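Local coordinates for probable transcriptional regulator (Pseudomonas aeruginosa, PDB 2ESN), which is of unknown function but is probably a LysR-type transcriptional regulator, binding DNA through a helix-turn-helix domain and sensing a small effector through its regulatory domain, at residues Thr108-Phe113 and Thr251-Ala256; Phe174-Val179 and Pro276-Arg281. All coordinates share one frame; numbering follows the deposited sequence.

In the fold
Both contacts lie in the LysR substrate-binding domain, on the same side of the chain's centre, with their own centres about 10 Å apart. Their segments alternate along the chain: 108-113, then 174-179, 251-256 and 276-281. Contact 2 pairs strands 168-183 and 278-285, which, as in relatives of this family, probably form the crossover between the two lobes of the domain. Contact 1 sets the first turn of helix 109-126 against the junction of strand 249-253 and helix 254-264. Strand 168-183 also pairs with strand 249-253, and Arg-254 N meets Arg-177 O at 2.8 Å, a probable hydrogen bond. The contacts are therefore coupled, consistent with a hinge region beside the effector cleft.

Contact 1 of 2, residues Thr108-Phe113 and Thr251-Ala256; sequences TDYTAF and TAPRHA
The phenol oxygen of Tyr-110 is packed against two carbons, His-255 CB at 3.4 Å from OH and Pro-253 CB. Its probable hydrogen-bond partner is the hydroxyl of Tyr-278, outside the two segments and modelled implausibly close. The Tyr-110 side chain leaves the first turn of helix 109-126 with CG anti to the backbone N (chi1 177°), which carries the ring across to the point where strand 249-253 turns into helix 254-264. Pro-253, the N-cap of that second helix, slides past it in the opposite direction and lays its ring over one face. Its CG makes a CH-pi contact 3.9 Å from the centroid of the Tyr-110 ring, only 13° off the normal. Proline suits this place because its compact, rigid ring can point C-H groups into the tyrosine ring. Ala-256 CB adds an apolar touch 3.7 Å from Tyr-110 CE1, and alanine is small enough to admit Phe-113 as well.

Phe-113, one helical turn after Tyr-110, places CE2 3.4 Å from His-255 CD2; the two rings lie obliquely, their planes 53° apart. Phe-113 also meets Phe-241 of the second subunit edge-to-face, so the contact borders the interface with that subunit. At the start of the same helix, Asp-109 accepts the backbone N-H groups of Val-236 and Leu-237.

No hydrogen bond links the two segments directly. Their fit therefore rests on the shapes of rings and methyl groups, and the phenol oxygen at its edge is left to Tyr-278 on strand 278-285.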
loop_
_atom_site.group_PDB
_atom_site.type_symbol
_atom_site.label_atom_id
_atom_site.label_comp_id
_atom_site.label_asym_id
_atom_site.label_seq_id
_atom_site.Cartn_x
_atom_site.Cartn_y
_atom_site.Cartn_z
ATOM N N THR C 108 0.249 -2.333 -22.767
ATOM C CA THR C 108 0.717 -3.708 -22.858
ATOM C C THR C 108 1.843 -3.809 -23.929
ATOM O O THR C 108 2.117 -2.823 -24.594
ATOM C CB THR C 108 -0.434 -4.643 -23.230
ATOM O OG1 THR C 108 -0.985 -4.230 -24.474
ATOM C CG2 THR C 108 -1.513 -4.627 -22.140
ATOM N N ASP C 109 2.455 -4.986 -24.114
ATOM C CA ASP C 109 3.357 -5.127 -25.238
ATOM C C ASP C 109 2.593 -4.879 -26.550
ATOM O O ASP C 109 3.097 -4.226 -27.424
ATOM C CB ASP C 109 4.123 -6.460 -25.205
ATOM C CG ASP C 109 3.393 -7.570 -25.918
ATOM O OD1 ASP C 109 2.163 -7.686 -25.694
ATOM O OD2 ASP C 109 4.043 -8.262 -26.729
ATOM N N TYR C 110 1.358 -5.329 -26.677
ATOM C CA TYR C 110 0.656 -5.103 -27.938
ATOM C C TYR C 110 0.406 -3.634 -28.233
ATOM O O TYR C 110 0.628 -3.193 -29.331
ATOM C CB TYR C 110 -0.637 -5.929 -28.087
ATOM C CG TYR C 110 -1.312 -5.585 -29.369
ATOM C CD1 TYR C 110 -0.653 -5.732 -30.553
ATOM C CD2 TYR C 110 -2.611 -5.099 -29.400
ATOM C CE1 TYR C 110 -1.222 -5.406 -31.776
ATOM C CE2 TYR C 110 -3.203 -4.774 -30.625
ATOM C CZ TYR C 110 -2.473 -4.902 -31.801
ATOM O OH TYR C 110 -2.982 -4.527 -33.048
ATOM N N THR C 111 -0.059 -2.866 -27.263
ATOM C CA THR C 111 -0.438 -1.495 -27.513
ATOM C C THR C 111 0.836 -0.627 -27.630
ATOM O O THR C 111 0.867 0.342 -28.365
ATOM C CB THR C 111 -1.457 -0.952 -26.433
ATOM O OG1 THR C 111 -0.931 -1.152 -25.109
ATOM C CG2 THR C 111 -2.867 -1.611 -26.547
ATOM N N ALA C 112 1.881 -0.969 -26.915
ATOM C CA ALA C 112 3.175 -0.292 -27.126
ATOM C C ALA C 112 3.654 -0.505 -28.577
ATOM O O ALA C 112 4.062 0.438 -29.277
ATOM C CB ALA C 112 4.218 -0.806 -26.102
ATOM N N PHE C 113 3.563 -1.755 -29.031
ATOM C CA PHE C 113 3.888 -2.072 -30.402
ATOM C C PHE C 113 3.057 -1.320 -31.414
ATOM O O PHE C 113 3.608 -0.880 -32.461
ATOM C CB PHE C 113 3.776 -3.608 -30.633
ATOM C CG PHE C 113 3.570 -3.997 -32.094
ATOM C CD1 PHE C 113 4.641 -4.157 -32.958
ATOM C CD2 PHE C 113 2.297 -4.178 -32.599
ATOM C CE1 PHE C 113 4.412 -4.536 -34.292
ATOM C CE2 PHE C 113 2.075 -4.514 -33.905
ATOM C CZ PHE C 113 3.143 -4.720 -34.763
ATOM N N THR C 251 -4.755 -16.979 -31.151
ATOM C CA THR C 251 -5.783 -16.107 -31.793
ATOM C C THR C 251 -5.425 -14.667 -31.363
ATOM O O THR C 251 -5.519 -14.341 -30.171
ATOM C CB THR C 251 -7.214 -16.508 -31.358
ATOM O OG1 THR C 251 -7.342 -17.963 -31.456
ATOM C CG2 THR C 251 -8.277 -15.705 -32.199
ATOM N N ALA C 252 -4.945 -13.862 -32.321
ATOM C CA ALA C 252 -4.133 -12.675 -32.023
ATOM C C ALA C 252 -4.579 -11.540 -32.921
ATOM O O ALA C 252 -5.061 -11.787 -34.009
ATOM C CB ALA C 252 -2.642 -12.928 -32.379
ATOM N N PRO C 253 -4.316 -10.301 -32.497
ATOM C CA PRO C 253 -4.457 -9.187 -33.379
ATOM C C PRO C 253 -3.696 -9.358 -34.680
ATOM O O PRO C 253 -2.470 -9.658 -34.681
ATOM C CB PRO C 253 -3.894 -8.004 -32.571
ATOM C CG PRO C 253 -4.022 -8.464 -31.071
ATOM C CD PRO C 253 -3.841 -9.940 -31.137
ATOM N N ARG C 254 -4.416 -9.107 -35.773
ATOM C CA ARG C 254 -3.869 -9.175 -37.131
ATOM C C ARG C 254 -2.686 -8.213 -37.400
ATOM O O ARG C 254 -1.655 -8.581 -37.999
ATOM C CB ARG C 254 -4.990 -9.048 -38.166
ATOM C CG ARG C 254 -4.506 -9.305 -39.631
ATOM C CD ARG C 254 -5.631 -8.947 -40.611
ATOM N NE ARG C 254 -5.280 -9.186 -42.033
ATOM C CZ ARG C 254 -4.776 -8.280 -42.915
ATOM N NH1 ARG C 254 -4.520 -8.636 -44.167
ATOM N NH2 ARG C 254 -4.476 -7.025 -42.578
ATOM N N HIS C 255 -2.777 -6.997 -36.887
ATOM C CA HIS C 255 -1.705 -6.052 -37.071
ATOM C C HIS C 255 -0.414 -6.642 -36.545
ATOM O O HIS C 255 0.601 -6.485 -37.177
ATOM C CB HIS C 255 -2.024 -4.759 -36.279
ATOM C CG HIS C 255 -1.072 -3.614 -36.549
ATOM N ND1 HIS C 255 -0.884 -3.073 -37.809
ATOM C CD2 HIS C 255 -0.308 -2.877 -35.707
ATOM C CE1 HIS C 255 -0.034 -2.066 -37.728
ATOM N NE2 HIS C 255 0.343 -1.939 -36.464
ATOM N N ALA C 256 -0.439 -7.314 -35.374
ATOM C CA ALA C 256 0.801 -7.909 -34.823
ATOM C C ALA C 256 1.269 -9.202 -35.559
ATOM O O ALA C 256 2.481 -9.422 -35.840
ATOM C CB ALA C 256 0.663 -8.139 -33.296
#

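Contact 2 of 2, residues Phe174-Val179 and Pro276-Arg281; sequences FADRYV and PPYVLR
Asp-176 and Tyr-278 form a hydrogen-bonded pair between two antiparallel strands, the crossover expected of the two-lobed, periplasmic-binding-protein-like domain of LysR regulators. Asp-176 N donates to Tyr-278 O at 2.9 Å, and Tyr-278 N returns a more bent bond to Asp-176 O (146° at the hydrogen). Two residues along, Leu-280 N is satisfied by Phe-174 O at 2.7 Å. Between these bonded pairs, Ala-175 and Val-279 face each other without hydrogen bonds, and their short side chains suit the more exposed face.

Direct bonding ends beyond Asp-176 and Tyr-278. At the next position Pro-276 has no N-H, and a water accepts from Tyr-178 N at 2.8 Å and donates to Pro-276 O at 2.9 Å. The phenol of Tyr-178 finds its partner in Tyr-157.

Tyr-278 holds CG between its backbone N and carbonyl carbon (chi1 67°), which swings the ring beneath the neighbouring strand, one face under Asp-176 CA. Its OH donates to Asp-176 OD2, although the modelled 2.4 Å is too short to be trusted in detail. That OH probably also bonds Tyr-110 OH, while Arg-177 O accepts from Arg-254 N. The same OD2 accepts from His-255 N at the start of helix 254-264, so the carboxylate joins a strand to a helix. On this face, Leu-280 lies beside Phe-174, its CD1 at the edge of the phenyl ring, 4.1 Å from Phe-174 CD2.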
loop_
_atom_site.group_PDB
_atom_site.type_symbol
_atom_site.label_atom_id
_atom_site.label_comp_id
_atom_site.label_asym_id
_atom_site.label_seq_id
_atom_site.Cartn_x
_atom_site.Cartn_y
_atom_site.Cartn_z
ATOM N N PHE C 174 -7.397 2.972 -33.363
ATOM C CA PHE C 174 -7.088 1.894 -34.305
ATOM C C PHE C 174 -8.148 0.807 -34.273
ATOM O O PHE C 174 -8.366 0.177 -33.219
ATOM C CB PHE C 174 -5.753 1.247 -33.928
ATOM C CG PHE C 174 -5.254 0.235 -34.936
ATOM C CD1 PHE C 174 -5.163 0.559 -36.295
ATOM C CD2 PHE C 174 -4.849 -1.026 -34.524
ATOM C CE1 PHE C 174 -4.688 -0.390 -37.241
ATOM C CE2 PHE C 174 -4.361 -1.955 -35.432
ATOM C CZ PHE C 174 -4.277 -1.650 -36.812
ATOM N N ALA C 175 -8.805 0.587 -35.405
ATOM C CA ALA C 175 -9.709 -0.590 -35.554
ATOM C C ALA C 175 -8.934 -1.745 -36.228
ATOM O O ALA C 175 -8.252 -1.516 -37.193
ATOM C CB ALA C 175 -11.001 -0.205 -36.394
ATOM N N ASP C 176 -9.008 -2.946 -35.695
ATOM C CA ASP C 176 -8.360 -4.128 -36.309
ATOM C C ASP C 176 -9.221 -5.383 -36.009
ATOM O O ASP C 176 -10.248 -5.299 -35.331
ATOM C CB ASP C 176 -6.924 -4.293 -35.735
ATOM C CG ASP C 176 -6.012 -5.283 -36.519
ATOM O OD1 ASP C 176 -6.035 -5.417 -37.777
ATOM O OD2 ASP C 176 -5.167 -5.855 -35.822
ATOM N N ARG C 177 -8.789 -6.539 -36.496
ATOM C CA ARG C 177 -9.444 -7.793 -36.156
ATOM C C ARG C 177 -8.445 -8.847 -35.647
ATOM O O ARG C 177 -7.205 -8.687 -35.787
ATOM C CB ARG C 177 -10.206 -8.297 -37.383
ATOM C CG ARG C 177 -9.343 -8.418 -38.658
ATOM C CD ARG C 177 -10.220 -8.821 -39.856
ATOM N NE ARG C 177 -9.439 -9.554 -40.874
ATOM C CZ ARG C 177 -8.770 -8.989 -41.888
ATOM N NH1 ARG C 177 -8.743 -7.659 -42.067
ATOM N NH2 ARG C 177 -8.090 -9.771 -42.722
ATOM N N TYR C 178 -8.988 -9.882 -35.020
ATOM C CA TYR C 178 -8.233 -11.076 -34.632
ATOM C C TYR C 178 -8.164 -12.099 -35.764
ATOM O O TYR C 178 -9.094 -12.197 -36.573
ATOM C CB TYR C 178 -8.860 -11.763 -33.438
ATOM C CG TYR C 178 -8.469 -11.144 -32.120
ATOM C CD1 TYR C 178 -8.946 -9.885 -31.764
ATOM C CD2 TYR C 178 -7.619 -11.812 -31.225
ATOM C CE1 TYR C 178 -8.549 -9.274 -30.553
ATOM C CE2 TYR C 178 -7.253 -11.251 -29.999
ATOM C CZ TYR C 178 -7.720 -9.975 -29.674
ATOM O OH TYR C 178 -7.352 -9.370 -28.490
ATOM N N VAL C 179 -7.040 -12.833 -35.820
ATOM C CA VAL C 179 -6.885 -13.924 -36.723
ATOM C C VAL C 179 -6.276 -15.089 -35.927
ATOM O O VAL C 179 -5.864 -14.884 -34.819
ATOM C CB VAL C 179 -5.999 -13.555 -37.949
ATOM C CG1 VAL C 179 -6.693 -12.539 -38.837
ATOM C CG2 VAL C 179 -4.555 -13.077 -37.531
ATOM N N PRO C 276 -15.960 -10.097 -32.808
ATOM C CA PRO C 276 -15.977 -8.646 -33.111
ATOM C C PRO C 276 -14.584 -8.028 -33.385
ATOM O O PRO C 276 -13.604 -8.424 -32.742
ATOM C CB PRO C 276 -16.576 -8.005 -31.847
ATOM C CG PRO C 276 -17.040 -9.136 -30.921
ATOM C CD PRO C 276 -16.744 -10.455 -31.598
ATOM N N PRO C 277 -14.519 -7.053 -34.316
ATOM C CA PRO C 277 -13.359 -6.243 -34.560
ATOM C C PRO C 277 -13.092 -5.621 -33.227
ATOM O O PRO C 277 -14.008 -5.498 -32.412
ATOM C CB PRO C 277 -13.858 -5.160 -35.539
ATOM C CG PRO C 277 -15.013 -5.858 -36.289
ATOM C CD PRO C 277 -15.666 -6.654 -35.166
ATOM N N TYR C 278 -11.840 -5.306 -32.959
ATOM C CA TYR C 278 -11.519 -4.544 -31.768
ATOM C C TYR C 278 -11.168 -3.129 -32.179
ATOM O O TYR C 278 -10.793 -2.838 -33.349
ATOM C CB TYR C 278 -10.402 -5.217 -30.955
ATOM C CG TYR C 278 -9.053 -5.226 -31.635
ATOM C CD1 TYR C 278 -8.671 -6.283 -32.479
ATOM C CD2 TYR C 278 -8.144 -4.175 -31.435
ATOM C CE1 TYR C 278 -7.392 -6.293 -33.095
ATOM C CE2 TYR C 278 -6.877 -4.169 -32.040
ATOM C CZ TYR C 278 -6.501 -5.221 -32.893
ATOM O OH TYR C 278 -5.249 -5.191 -33.501
ATOM N N VAL C 279 -11.324 -2.227 -31.231
ATOM C CA VAL C 279 -10.959 -0.852 -31.448
ATOM C C VAL C 279 -10.084 -0.490 -30.278
ATOM O O VAL C 279 -10.550 -0.603 -29.126
ATOM C CB VAL C 279 -12.221 0.075 -31.537
ATOM C CG1 VAL C 279 -11.811 1.521 -31.727
ATOM C CG2 VAL C 279 -13.080 -0.360 -32.713
ATOM N N LEU C 280 -8.822 -0.130 -30.556
ATOM C CA LEU C 280 -7.869 0.232 -29.483
ATOM C C LEU C 280 -8.156 1.674 -29.079
ATOM O O LEU C 280 -8.510 2.484 -29.917
ATOM C CB LEU C 280 -6.400 0.120 -29.932
ATOM C CG LEU C 280 -5.834 -1.275 -30.248
ATOM C CD1 LEU C 280 -4.334 -1.155 -30.459
ATOM C CD2 LEU C 280 -6.103 -2.267 -29.110
ATOM N N ARG C 281 -8.019 1.988 -27.810
ATOM C CA ARG C 281 -8.379 3.315 -27.377
ATOM C C ARG C 281 -7.452 3.907 -26.372
ATOM O O ARG C 281 -6.602 3.253 -25.773
ATOM C CB ARG C 281 -9.855 3.417 -26.922
ATOM C CG ARG C 281 -10.356 2.233 -26.208
ATOM C CD ARG C 281 -11.790 1.962 -26.595
ATOM N NE ARG C 281 -12.634 3.099 -26.310
ATOM C CZ ARG C 281 -13.909 3.199 -26.668
ATOM N NH1 ARG C 281 -14.489 2.197 -27.347
ATOM N NH2 ARG C 281 -14.600 4.289 -26.334
HETATM O O HOH W 1 -11.730 -9.490 -34.716
#